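Local coordinates for putative uncharacterized protein Ta0848 (Thermoplasma acidophilum, PDB 4MN7) that reduces the free amino acid methionine-R-sulfoxide back to methionine, as a type II member of a reductase family built on a single GAF domain, at residues 53-58 / 62-67; 81-86 / 107-112; 94-99 / 133-138. The protein carries 1 engineered substitution. All blocks are in the same frame, centred on the assembly; numbering follows the deposited sequence.

Overall arrangement
Three places around one antiparallel GAF-domain sheet are joined here. Contact 1 is a surface turn leading into helix 59-66, and contact 2 is buried where loop 81-86 meets strand 101-110. Partly buried contact 3 sets strand 90-98 against helix 118-136. Contacts 2 and 3 reach neighbouring strands of the sheet but lie on opposite sides of the chain's centre, about 23 Å apart between their own centres. Contact 1 touches both: G58 packs on Y81, and N67 OD1 hydrogen-bonds R97 NE. Chemistry follows place, with a helix-start backbone bond and loose leucines at the surface, a carboxylate beside an aromatic edge in the buried loop contact, and valines with stacked rings between sheet and helix.

Contact 1: 53-58 / 62-67; sequences INLGDG and LAVLKN
The backbone N-H of L62 donates to the carbonyl oxygen of G58, with L62 N and G58 O 3.0 Å apart and an N-H...O angle of 155°. This is the opening turn of helix 59-66, and G58, just before it, contributes its carbonyl as the N-cap residue. The same oxygen also has the L62 side chain close by, with L62 CB 3.5 Å from G58 O.

One turn further along, L65 reaches back over the loop. Its CG stands anti to its own carbonyl carbon (chi1 -71°), which carries the branch toward the loop and sets L65 CD1 3.5 Å from G56 O, a contact of methyl with carbonyl and no hydrogen bond. G56 has an extended backbone that a residue with a side chain would probably adopt less readily. The loop answers with L55, whose two methyls part: L55 CD1 lies 4.4 Å from L65 CD2, while L55 CD2 approaches V64 CG1 at 4.5 Å. Long, flexible leucines can reach across the gap and cover part of each other, though at these distances they pack only loosely. V64 suits its inward place, since beta-branched bulk fills the space against L33 and E105 of the sheet.

Between the two segments, S61 OG makes weak hydrogen bonds to G56 N and to N54 O, tying the loop to the helix start. At the far end N67, with positive phi, closes the helix as the C-prime residue of a Schellman motif, and its OD1 accepts from R97 NE.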
ATOM      1  N   ILE A  53      -4.361   6.667  21.668  1.00 34.02           N
ATOM      2  CA  ILE A  53      -3.509   6.104  22.747  1.00 36.55           C
ATOM      3  C   ILE A  53      -2.351   7.030  23.013  1.00 37.16           C
ATOM      4  O   ILE A  53      -1.497   7.243  22.166  1.00 32.57           O
ATOM      5  CB  ILE A  53      -3.023   4.690  22.436  1.00 37.48           C
ATOM      6  CG1 ILE A  53      -4.236   3.738  22.190  1.00 37.79           C
ATOM      7  CG2 ILE A  53      -2.102   4.104  23.525  1.00 34.30           C
ATOM      8  CD1 ILE A  53      -3.749   2.420  21.571  1.00 37.97           C
ATOM      9  N   ASN A  54      -2.360   7.593  24.208  1.00 33.71           N
ATOM     10  CA  ASN A  54      -1.259   8.397  24.690  1.00 32.55           C
ATOM     11  C   ASN A  54      -0.068   7.519  24.957  1.00 33.36           C
ATOM     12  O   ASN A  54      -0.213   6.366  25.265  1.00 36.00           O
ATOM     13  CB  ASN A  54      -1.685   9.155  25.959  1.00 30.08           C
ATOM     14  CG  ASN A  54      -2.640  10.305  25.681  1.00 32.64           C
ATOM     15  OD1 ASN A  54      -2.239  11.510  25.554  1.00 40.31           O
ATOM     16  ND2 ASN A  54      -3.870  10.017  25.788  1.00 31.21           N
ATOM     17  N   LEU A  55       1.125   8.022  24.666  1.00 36.02           N
ATOM     18  CA  LEU A  55       2.360   7.301  24.913  1.00 36.56           C
ATOM     19  C   LEU A  55       2.428   6.928  26.382  1.00 39.71           C
ATOM     20  O   LEU A  55       2.406   7.767  27.269  1.00 37.28           O
ATOM     21  CB  LEU A  55       3.520   8.140  24.518  1.00 36.61           C
ATOM     22  CG  LEU A  55       3.575   8.545  23.019  1.00 40.43           C
ATOM     23  CD1 LEU A  55       4.790   9.406  22.724  1.00 42.89           C
ATOM     24  CD2 LEU A  55       3.572   7.316  22.161  1.00 40.43           C
ATOM     25  N   GLY A  56       2.396   5.644  26.648  1.00 46.73           N
ATOM     26  CA  GLY A  56       2.147   5.160  27.970  1.00 45.93           C
ATOM     27  C   GLY A  56       2.778   3.827  28.236  1.00 48.54           C
ATOM     28  O   GLY A  56       3.863   3.551  27.757  1.00 56.13           O
ATOM     29  N   ASP A  57       2.060   3.017  28.995  1.00 47.77           N
ATOM     30  CA  ASP A  57       2.467   1.650  29.385  1.00 63.33           C
ATOM     31  C   ASP A  57       1.997   0.457  28.527  1.00 58.70           C
ATOM     32  O   ASP A  57       2.596  -0.603  28.670  1.00 59.01           O
ATOM     33  CB  ASP A  57       2.010   1.362  30.825  1.00 66.92           C
ATOM     34  CG  ASP A  57       2.909   1.989  31.828  1.00 65.23           C
ATOM     35  OD1 ASP A  57       4.099   2.176  31.516  1.00 70.22           O
ATOM     36  OD2 ASP A  57       2.415   2.308  32.912  1.00 69.79           O
ATOM     37  N   GLY A  58       0.951   0.608  27.690  1.00 51.67           N
ATOM     38  CA  GLY A  58       0.432  -0.498  26.880  1.00 47.07           C
ATOM     39  C   GLY A  58       1.414  -1.029  25.828  1.00 47.01           C
ATOM     40  O   GLY A  58       2.470  -0.431  25.555  1.00 41.37           O
ATOM     41  N   LEU A  62       4.513   0.777  23.658  1.00 27.83           N
ATOM     42  CA  LEU A  62       5.831   0.182  23.807  1.00 38.61           C
ATOM     43  C   LEU A  62       6.549   0.032  22.466  1.00 34.13           C
ATOM     44  O   LEU A  62       7.734   0.320  22.392  1.00 36.59           O
ATOM     45  CB  LEU A  62       5.790  -1.151  24.595  1.00 37.34           C
ATOM     46  CG  LEU A  62       7.030  -1.556  25.363  1.00 51.01           C
ATOM     47  CD1 LEU A  62       7.365  -0.447  26.352  1.00 52.80           C
ATOM     48  CD2 LEU A  62       6.835  -2.897  26.094  1.00 50.89           C
ATOM     49  N   ALA A  63       5.836  -0.376  21.412  1.00 32.94           N
ATOM     50  CA  ALA A  63       6.514  -0.632  20.135  1.00 33.52           C
ATOM     51  C   ALA A  63       7.123   0.649  19.574  1.00 35.32           C
ATOM     52  O   ALA A  63       8.150   0.650  18.950  1.00 30.85           O
ATOM     53  CB  ALA A  63       5.563  -1.216  19.143  1.00 35.77           C
ATOM     54  N   VAL A  64       6.414   1.734  19.754  1.00 32.84           N
ATOM     55  CA  VAL A  64       6.852   3.001  19.257  1.00 31.91           C
ATOM     56  C   VAL A  64       7.939   3.521  20.169  1.00 35.89           C
ATOM     57  O   VAL A  64       8.876   4.101  19.680  1.00 32.65           O
ATOM     58  CB  VAL A  64       5.686   3.989  19.184  1.00 37.08           C
ATOM     59  CG1 VAL A  64       6.188   5.411  19.106  1.00 47.30           C
ATOM     60  CG2 VAL A  64       4.902   3.681  17.906  1.00 38.06           C
ATOM     61  N   LEU A  65       7.834   3.305  21.480  1.00 33.51           N
ATOM     62  CA  LEU A  65       8.779   3.910  22.409  1.00 36.48           C
ATOM     63  C   LEU A  65      10.098   3.155  22.318  1.00 36.06           C
ATOM     64  O   LEU A  65      11.126   3.757  22.328  1.00 33.87           O
ATOM     65  CB  LEU A  65       8.261   3.844  23.847  1.00 35.00           C
ATOM     66  CG  LEU A  65       7.094   4.724  24.207  1.00 38.79           C
ATOM     67  CD1 LEU A  65       6.592   4.331  25.637  1.00 43.34           C
ATOM     68  CD2 LEU A  65       7.494   6.202  24.150  1.00 37.44           C
ATOM     69  N   LYS A  66      10.051   1.833  22.209  1.00 33.97           N
ATOM     70  CA  LYS A  66      11.238   1.033  22.077  1.00 39.35           C
ATOM     71  C   LYS A  66      11.686   1.005  20.620  1.00 37.90           C
ATOM     72  O   LYS A  66      12.747   0.561  20.351  1.00 37.80           O
ATOM     73  CB  LYS A  66      10.973  -0.439  22.420  1.00 43.01           C
ATOM     74  CG  LYS A  66      10.727  -0.775  23.873  1.00 54.42           C
ATOM     75  CD  LYS A  66      11.153  -2.232  24.174  1.00 60.63           C
ATOM     76  CE  LYS A  66      10.535  -3.225  23.204  1.00 70.26           C
ATOM     77  NZ  LYS A  66      11.015  -4.622  23.357  1.00 78.06           N
ATOM     78  N   ASN A  67      10.834   1.382  19.676  1.00 36.77           N
ATOM     79  CA  ASN A  67      11.099   1.128  18.253  1.00 34.29           C
ATOM     80  C   ASN A  67      11.429  -0.306  17.931  1.00 34.44           C
ATOM     81  O   ASN A  67      12.362  -0.587  17.242  1.00 35.65           O
ATOM     82  CB  ASN A  67      12.176   2.031  17.670  1.00 37.84           C
ATOM     83  CG  ASN A  67      12.146   2.025  16.138  1.00 42.68           C
ATOM     84  OD1 ASN A  67      11.222   1.469  15.506  1.00 42.20           O
ATOM     85  ND2 ASN A  67      13.149   2.589  15.551  1.00 41.70           N
TER

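Contact 2: 81-86 / 107-112; sequences YLASFP and DIDSDK. Engineered in segment 81-86: S84 (natural residue Cys).
A carboxylate oxygen sits at the edge of an aromatic ring here: D109 OD2 lies 3.8 Å from F85 CD2, near the plane of the phenylalanine, and no hydrogen bond joins the two segments. The carboxylate and ring planes stand 73° apart, and the two side chains cross at about a right angle. D109 points from strand 101-110 toward loop 81-86; with chi1 at -75° its carboxylate lies beside its backbone N, turned to the ring edge. A83 adds only its methyl, with A83 CB 4.5 Å from D109 OD2, a small group where the loop passes close.

S84 CB lies 3.8 Å above one face of the F85 ring, toward its rim, and the ring also meets that of W27. A flat, apolar side chain suits this buried spot. S84 is an engineered replacement of the natural cysteine, and it is this substituted serine whose OG hydrogen-bonds H50 ND1. Catalysis in this reductase family rests on cysteines, so the loop is probably close to the active site.

The slightly positive C-H edge of F85 is likely to give the D109 carboxylate a weak, favourable anion-aromatic contact, with T88 OG1 as the hydrogen-bonding partner of OD2.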
ATOM      1  N   TYR A  81      -0.639  -5.432  31.836  1.00 68.59           N
ATOM      2  CA  TYR A  81      -1.336  -4.966  30.637  1.00 69.29           C
ATOM      3  C   TYR A  81      -2.758  -5.464  30.516  1.00 55.28           C
ATOM      4  O   TYR A  81      -3.059  -6.587  30.908  1.00 56.70           O
ATOM      5  CB  TYR A  81      -0.574  -5.430  29.413  1.00 78.54           C
ATOM      6  CG  TYR A  81      -1.237  -5.060  28.115  1.00 92.57           C
ATOM      7  CD1 TYR A  81      -1.327  -3.704  27.697  1.00 89.99           C
ATOM      8  CD2 TYR A  81      -1.779  -6.062  27.280  1.00100.51           C
ATOM      9  CE1 TYR A  81      -1.920  -3.363  26.478  1.00 79.93           C
ATOM     10  CE2 TYR A  81      -2.385  -5.735  26.062  1.00 93.96           C
ATOM     11  CZ  TYR A  81      -2.449  -4.392  25.657  1.00 89.63           C
ATOM     12  OH  TYR A  81      -3.051  -4.116  24.443  1.00 78.88           O
ATOM     13  N   LEU A  82      -3.640  -4.633  29.978  1.00 52.73           N
ATOM     14  CA  LEU A  82      -5.031  -5.088  29.675  1.00 64.11           C
ATOM     15  C   LEU A  82      -5.191  -5.022  28.183  1.00 56.71           C
ATOM     16  O   LEU A  82      -4.716  -4.083  27.560  1.00 52.21           O
ATOM     17  CB  LEU A  82      -6.148  -4.203  30.310  1.00 68.13           C
ATOM     18  CG  LEU A  82      -6.833  -4.564  31.657  1.00 72.11           C
ATOM     19  CD1 LEU A  82      -7.934  -3.561  32.026  1.00 68.54           C
ATOM     20  CD2 LEU A  82      -7.375  -5.994  31.713  1.00 72.46           C
ATOM     21  N   ALA A  83      -5.880  -6.004  27.626  1.00 59.04           N
ATOM     22  CA  ALA A  83      -6.250  -5.966  26.211  1.00 62.54           C
ATOM     23  C   ALA A  83      -7.495  -5.114  25.975  1.00 53.29           C
ATOM     24  O   ALA A  83      -8.107  -4.590  26.904  1.00 51.85           O
ATOM     25  CB  ALA A  83      -6.413  -7.402  25.624  1.00 66.13           C
ATOM     26  N   SER A  84      -7.820  -4.959  24.701  1.00 43.67           N
ATOM     27  CA  SER A  84      -9.000  -4.253  24.249  1.00 47.21           C
ATOM     28  C   SER A  84     -10.192  -5.176  24.122  1.00 41.72           C
ATOM     29  O   SER A  84     -11.304  -4.716  23.990  1.00 48.54           O
ATOM     30  CB  SER A  84      -8.719  -3.615  22.877  1.00 50.65           C
ATOM     31  OG  SER A  84      -7.696  -2.637  22.953  1.00 63.51           O
ATOM     32  N   PHE A  85      -9.952  -6.480  24.142  1.00 43.01           N
ATOM     33  CA  PHE A  85     -10.993  -7.471  23.942  1.00 42.03           C
ATOM     34  C   PHE A  85     -10.744  -8.600  24.893  1.00 45.71           C
ATOM     35  O   PHE A  85      -9.574  -8.988  25.177  1.00 42.72           O
ATOM     36  CB  PHE A  85     -11.083  -8.027  22.501  1.00 43.24           C
ATOM     37  CG  PHE A  85     -11.064  -6.972  21.477  1.00 43.26           C
ATOM     38  CD1 PHE A  85     -12.161  -6.191  21.280  1.00 46.49           C
ATOM     39  CD2 PHE A  85      -9.885  -6.712  20.752  1.00 46.77           C
ATOM     40  CE1 PHE A  85     -12.135  -5.205  20.333  1.00 55.78           C
ATOM     41  CE2 PHE A  85      -9.841  -5.713  19.815  1.00 46.06           C
ATOM     42  CZ  PHE A  85     -10.969  -4.955  19.602  1.00 49.72           C
ATOM     43  N   PRO A  86     -11.853  -9.105  25.446  1.00 49.76           N
ATOM     44  CA  PRO A  86     -11.700 -10.085  26.483  1.00 53.42           C
ATOM     45  C   PRO A  86     -11.244 -11.416  25.911  1.00 50.62           C
ATOM     46  O   PRO A  86     -10.523 -12.165  26.602  1.00 54.21           O
ATOM     47  CB  PRO A  86     -13.104 -10.141  27.137  1.00 51.59           C
ATOM     48  CG  PRO A  86     -14.035  -9.490  26.197  1.00 53.42           C
ATOM     49  CD  PRO A  86     -13.236  -8.584  25.321  1.00 49.60           C
ATOM     50  N   ASP A 107      -0.975  -3.364  14.915  1.00 29.71           N
ATOM     51  CA  ASP A 107      -1.381  -4.025  16.137  1.00 29.04           C
ATOM     52  C   ASP A 107      -2.291  -5.157  15.802  1.00 27.68           C
ATOM     53  O   ASP A 107      -3.345  -4.958  15.171  1.00 28.66           O
ATOM     54  CB  ASP A 107      -2.135  -3.004  17.012  1.00 28.45           C
ATOM     55  CG  ASP A 107      -2.564  -3.546  18.376  1.00 33.07           C
ATOM     56  OD1 ASP A 107      -1.926  -4.507  18.885  1.00 34.39           O
ATOM     57  OD2 ASP A 107      -3.544  -2.984  18.959  1.00 33.14           O
ATOM     58  N   ILE A 108      -1.910  -6.356  16.223  1.00 31.28           N
ATOM     59  CA  ILE A 108      -2.738  -7.543  15.958  1.00 31.22           C
ATOM     60  C   ILE A 108      -3.001  -8.348  17.236  1.00 30.66           C
ATOM     61  O   ILE A 108      -2.082  -8.708  17.968  1.00 29.59           O
ATOM     62  CB  ILE A 108      -2.016  -8.457  14.939  1.00 32.03           C
ATOM     63  CG1 ILE A 108      -1.698  -7.696  13.678  1.00 32.33           C
ATOM     64  CG2 ILE A 108      -2.873  -9.642  14.588  1.00 36.45           C
ATOM     65  CD1 ILE A 108      -0.910  -8.483  12.616  1.00 36.11           C
ATOM     66  N   ASP A 109      -4.259  -8.703  17.440  1.00 30.44           N
ATOM     67  CA  ASP A 109      -4.729  -9.505  18.563  1.00 33.31           C
ATOM     68  C   ASP A 109      -5.084 -10.897  18.014  1.00 35.37           C
ATOM     69  O   ASP A 109      -5.660 -11.040  16.911  1.00 33.20           O
ATOM     70  CB  ASP A 109      -6.093  -8.969  19.123  1.00 37.25           C
ATOM     71  CG  ASP A 109      -5.951  -7.684  19.956  1.00 42.68           C
ATOM     72  OD1 ASP A 109      -5.600  -6.650  19.389  1.00 46.13           O
ATOM     73  OD2 ASP A 109      -6.237  -7.701  21.166  1.00 46.59           O
ATOM     74  N   SER A 110      -4.781 -11.898  18.821  1.00 39.65           N
ATOM     75  CA  SER A 110      -5.233 -13.237  18.612  1.00 35.79           C
ATOM     76  C   SER A 110      -5.997 -13.731  19.858  1.00 37.60           C
ATOM     77  O   SER A 110      -5.519 -13.538  20.977  1.00 34.03           O
ATOM     78  CB  SER A 110      -4.036 -14.153  18.458  1.00 37.27           C
ATOM     79  OG  SER A 110      -4.515 -15.478  18.183  1.00 42.09           O
ATOM     80  N   ASP A 111      -7.074 -14.488  19.615  1.00 37.42           N
ATOM     81  CA  ASP A 111      -7.791 -15.211  20.663  1.00 45.37           C
ATOM     82  C   ASP A 111      -7.044 -16.453  21.127  1.00 42.76           C
ATOM     83  O   ASP A 111      -7.421 -17.024  22.128  1.00 42.90           O
ATOM     84  CB  ASP A 111      -9.190 -15.625  20.199  1.00 41.20           C
ATOM     85  CG  ASP A 111     -10.103 -14.453  19.981  1.00 46.25           C
ATOM     86  OD1 ASP A 111      -9.771 -13.326  20.412  1.00 47.61           O
ATOM     87  OD2 ASP A 111     -11.162 -14.622  19.333  1.00 50.63           O
ATOM     88  N   LYS A 112      -5.978 -16.846  20.428  1.00 44.35           N
ATOM     89  CA  LYS A 112      -5.177 -18.020  20.802  1.00 43.29           C
ATOM     90  C   LYS A 112      -3.951 -17.576  21.518  1.00 43.76           C
ATOM     91  O   LYS A 112      -3.454 -16.464  21.334  1.00 42.94           O
ATOM     92  CB  LYS A 112      -4.761 -18.807  19.558  1.00 50.37           C
ATOM     93  CG  LYS A 112      -5.925 -19.162  18.634  1.00 59.19           C
ATOM     94  CD  LYS A 112      -6.729 -20.381  19.090  1.00 68.20           C
ATOM     95  CE  LYS A 112      -8.217 -20.078  19.287  1.00 83.02           C
ATOM     96  NZ  LYS A 112      -8.848 -19.311  18.178  1.00 83.55           N
TER

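Contact 3: 94-99 / 133-138; sequences VPVRYQ and PLVHEF
Strand 90-98 and residues 133-136 of helix 118-136 lie close enough for their side chains to meet, with V96 CA 7.8 Å from V135 CA and Y98 CA 7.2 Å from H136 CA. Alternation along the strand sends V96 and Y98 to the helix side. V96 and V135 meet tip to tip, V96 CG1 coming within 4.0 Å of V135 CB; compact branched valines fit the buried layer, which I103 and A132 extend.

Nearer the surface, Y98 and H136 form a face-to-face stack. Their ring centroids are 3.6 Å apart and the planes only 5° from parallel. H136 CD2 lies over the centre of the tyrosine ring, 3.4 Å above its plane, while Y98 CZ covers the middle of the imidazole. Both side chains extend with CG opposite the backbone N, at chi1 -169° for Y98 and -180° for H136, and this brings the rings together between strand and helix. P133 CA lies near the ring plane at the tyrosine's edge, 4.3 Å from Y98 CE2. Replacing Y98 by an alanine would probably leave one imidazole face without its stacking partner, open a gap beside P133 and let H136 turn more freely.

P133 and L134 also pack on L130 of the second subunit, so this helix faces the dimer partner too. Helix 118-136 laid along an antiparallel sheet, beside helix 2-21, is the layered architecture of the GAF fold.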
ATOM      1  N   VAL A  94       3.904  -4.160  15.845  1.00 32.03           N
ATOM      2  CA  VAL A  94       5.079  -4.094  14.993  1.00 30.02           C
ATOM      3  C   VAL A  94       5.194  -2.670  14.539  1.00 29.67           C
ATOM      4  O   VAL A  94       4.250  -2.152  13.972  1.00 34.33           O
ATOM      5  CB  VAL A  94       4.803  -4.933  13.771  1.00 30.90           C
ATOM      6  CG1 VAL A  94       5.920  -4.777  12.778  1.00 30.81           C
ATOM      7  CG2 VAL A  94       4.597  -6.389  14.176  1.00 33.86           C
ATOM      8  N   PRO A  95       6.303  -1.986  14.840  1.00 28.29           N
ATOM      9  CA  PRO A  95       6.481  -0.573  14.440  1.00 30.72           C
ATOM     10  C   PRO A  95       6.545  -0.376  12.951  1.00 32.86           C
ATOM     11  O   PRO A  95       7.105  -1.219  12.251  1.00 34.01           O
ATOM     12  CB  PRO A  95       7.821  -0.194  15.050  1.00 28.24           C
ATOM     13  CG  PRO A  95       8.493  -1.485  15.275  1.00 28.40           C
ATOM     14  CD  PRO A  95       7.469  -2.484  15.549  1.00 27.77           C
ATOM     15  N   VAL A  96       5.962   0.720  12.475  1.00 30.61           N
ATOM     16  CA  VAL A  96       6.076   1.143  11.057  1.00 32.09           C
ATOM     17  C   VAL A  96       7.089   2.253  11.012  1.00 32.57           C
ATOM     18  O   VAL A  96       6.906   3.234  11.662  1.00 33.32           O
ATOM     19  CB  VAL A  96       4.744   1.614  10.461  1.00 31.75           C
ATOM     20  CG1 VAL A  96       4.932   2.205   9.019  1.00 32.56           C
ATOM     21  CG2 VAL A  96       3.772   0.438  10.475  1.00 33.46           C
ATOM     22  N   ARG A  97       8.193   2.049  10.326  1.00 30.47           N
ATOM     23  CA  ARG A  97       9.229   3.046  10.265  1.00 32.22           C
ATOM     24  C   ARG A  97       9.391   3.834   8.944  1.00 31.70           C
ATOM     25  O   ARG A  97       9.282   3.311   7.812  1.00 35.55           O
ATOM     26  CB  ARG A  97      10.567   2.402  10.546  1.00 31.33           C
ATOM     27  CG  ARG A  97      10.611   1.710  11.879  1.00 33.09           C
ATOM     28  CD  ARG A  97      11.838   0.820  11.911  1.00 38.86           C
ATOM     29  NE  ARG A  97      11.932   0.158  13.179  1.00 36.18           N
ATOM     30  CZ  ARG A  97      12.312  -1.084  13.339  1.00 36.18           C
ATOM     31  NH1 ARG A  97      12.689  -1.789  12.311  1.00 42.21           N
ATOM     32  NH2 ARG A  97      12.382  -1.599  14.557  1.00 37.70           N
ATOM     33  N   TYR A  98       9.719   5.109   9.110  1.00 35.93           N
ATOM     34  CA  TYR A  98       9.897   6.031   7.982  1.00 32.78           C
ATOM     35  C   TYR A  98      11.139   6.849   8.271  1.00 36.70           C
ATOM     36  O   TYR A  98      11.209   7.572   9.232  1.00 42.92           O
ATOM     37  CB  TYR A  98       8.662   6.877   7.810  1.00 37.73           C
ATOM     38  CG  TYR A  98       8.615   7.692   6.512  1.00 39.28           C
ATOM     39  CD1 TYR A  98       9.209   8.989   6.435  1.00 41.73           C
ATOM     40  CD2 TYR A  98       8.026   7.169   5.366  1.00 43.45           C
ATOM     41  CE1 TYR A  98       9.178   9.733   5.245  1.00 44.77           C
ATOM     42  CE2 TYR A  98       7.974   7.906   4.187  1.00 45.72           C
ATOM     43  CZ  TYR A  98       8.536   9.192   4.135  1.00 49.22           C
ATOM     44  OH  TYR A  98       8.481   9.884   2.944  1.00 53.85           O
ATOM     45  N   GLN A  99      12.157   6.639   7.458  1.00 41.12           N
ATOM     46  CA  GLN A  99      13.471   7.212   7.701  1.00 47.57           C
ATOM     47  C   GLN A  99      14.027   6.769   9.029  1.00 44.81           C
ATOM     48  O   GLN A  99      14.450   7.589   9.786  1.00 59.22           O
ATOM     49  CB  GLN A  99      13.394   8.746   7.564  1.00 45.86           C
ATOM     50  CG  GLN A  99      13.216   9.085   6.091  1.00 48.89           C
ATOM     51  CD  GLN A  99      12.655  10.439   5.824  1.00 56.92           C
ATOM     52  OE1 GLN A  99      12.114  11.083   6.701  1.00 68.62           O
ATOM     53  NE2 GLN A  99      12.765  10.872   4.596  1.00 60.15           N
ATOM     54  N   PRO A 133       5.259   4.009   3.367  1.00 31.90           N
ATOM     55  CA  PRO A 133       4.941   5.298   2.736  1.00 31.68           C
ATOM     56  C   PRO A 133       3.484   5.613   2.815  1.00 29.58           C
ATOM     57  O   PRO A 133       3.074   6.760   2.931  1.00 32.08           O
ATOM     58  CB  PRO A 133       5.355   5.069   1.258  1.00 32.85           C
ATOM     59  CG  PRO A 133       6.545   4.146   1.399  1.00 32.65           C
ATOM     60  CD  PRO A 133       6.180   3.208   2.528  1.00 34.50           C
ATOM     61  N   LEU A 134       2.674   4.573   2.737  1.00 30.30           N
ATOM     62  CA  LEU A 134       1.286   4.780   2.786  1.00 30.78           C
ATOM     63  C   LEU A 134       0.845   5.226   4.160  1.00 32.54           C
ATOM     64  O   LEU A 134       0.045   6.110   4.278  1.00 35.73           O
ATOM     65  CB  LEU A 134       0.524   3.529   2.379  1.00 34.36           C
ATOM     66  CG  LEU A 134       0.660   3.151   0.913  1.00 35.93           C
ATOM     67  CD1 LEU A 134       0.377   1.664   0.751  1.00 35.97           C
ATOM     68  CD2 LEU A 134      -0.312   3.987   0.127  1.00 33.04           C
ATOM     69  N   VAL A 135       1.329   4.586   5.200  1.00 32.29           N
ATOM     70  CA  VAL A 135       0.975   4.954   6.593  1.00 31.69           C
ATOM     71  C   VAL A 135       1.481   6.375   6.868  1.00 30.66           C
ATOM     72  O   VAL A 135       0.870   7.132   7.571  1.00 31.70           O
ATOM     73  CB  VAL A 135       1.694   4.048   7.593  1.00 31.89           C
ATOM     74  CG1 VAL A 135       1.589   4.610   9.015  1.00 35.47           C
ATOM     75  CG2 VAL A 135       1.105   2.685   7.552  1.00 33.67           C
ATOM     76  N   HIS A 136       2.589   6.731   6.250  1.00 32.39           N
ATOM     77  CA  HIS A 136       3.176   8.037   6.424  1.00 31.52           C
ATOM     78  C   HIS A 136       2.267   9.176   5.979  1.00 37.84           C
ATOM     79  O   HIS A 136       2.330  10.269   6.490  1.00 38.32           O
ATOM     80  CB  HIS A 136       4.488   8.127   5.662  1.00 36.28           C
ATOM     81  CG  HIS A 136       5.177   9.451   5.797  1.00 36.46           C
ATOM     82  ND1 HIS A 136       5.175  10.387   4.789  1.00 42.30           N
ATOM     83  CD2 HIS A 136       5.859  10.012   6.824  1.00 35.49           C
ATOM     84  CE1 HIS A 136       5.856  11.458   5.171  1.00 39.90           C
ATOM     85  NE2 HIS A 136       6.281  11.254   6.401  1.00 42.12           N
ATOM     86  N   GLU A 137       1.403   8.923   5.031  1.00 38.22           N
ATOM     87  CA  GLU A 137       0.439   9.946   4.651  1.00 38.94           C
ATOM     88  C   GLU A 137      -0.405  10.408   5.808  1.00 40.92           C
ATOM     89  O   GLU A 137      -0.985  11.491   5.738  1.00 32.84           O
ATOM     90  CB  GLU A 137      -0.476   9.417   3.535  1.00 37.46           C
ATOM     91  CG  GLU A 137       0.234   9.229   2.208  1.00 35.06           C
ATOM     92  CD  GLU A 137       0.754  10.557   1.685  1.00 41.38           C
ATOM     93  OE1 GLU A 137      -0.067  11.495   1.579  1.00 38.26           O
ATOM     94  OE2 GLU A 137       1.953  10.640   1.380  1.00 36.90           O
ATOM     95  N   PHE A 138      -0.552   9.585   6.847  1.00 38.45           N
ATOM     96  CA  PHE A 138      -1.264  10.030   8.066  1.00 37.61           C
ATOM     97  C   PHE A 138      -0.350  10.568   9.172  1.00 37.68           C
ATOM     98  O   PHE A 138      -0.810  11.125  10.175  1.00 36.83           O
ATOM     99  CB  PHE A 138      -2.139   8.896   8.587  1.00 36.17           C
ATOM    100  CG  PHE A 138      -3.369   8.722   7.799  1.00 34.49           C
ATOM    101  CD1 PHE A 138      -4.462   9.483   8.067  1.00 39.19           C
ATOM    102  CD2 PHE A 138      -3.414   7.839   6.763  1.00 37.41           C
ATOM    103  CE1 PHE A 138      -5.630   9.354   7.368  1.00 41.18           C
ATOM    104  CE2 PHE A 138      -4.573   7.723   6.014  1.00 39.64           C
ATOM    105  CZ  PHE A 138      -5.690   8.457   6.327  1.00 40.47           C
TER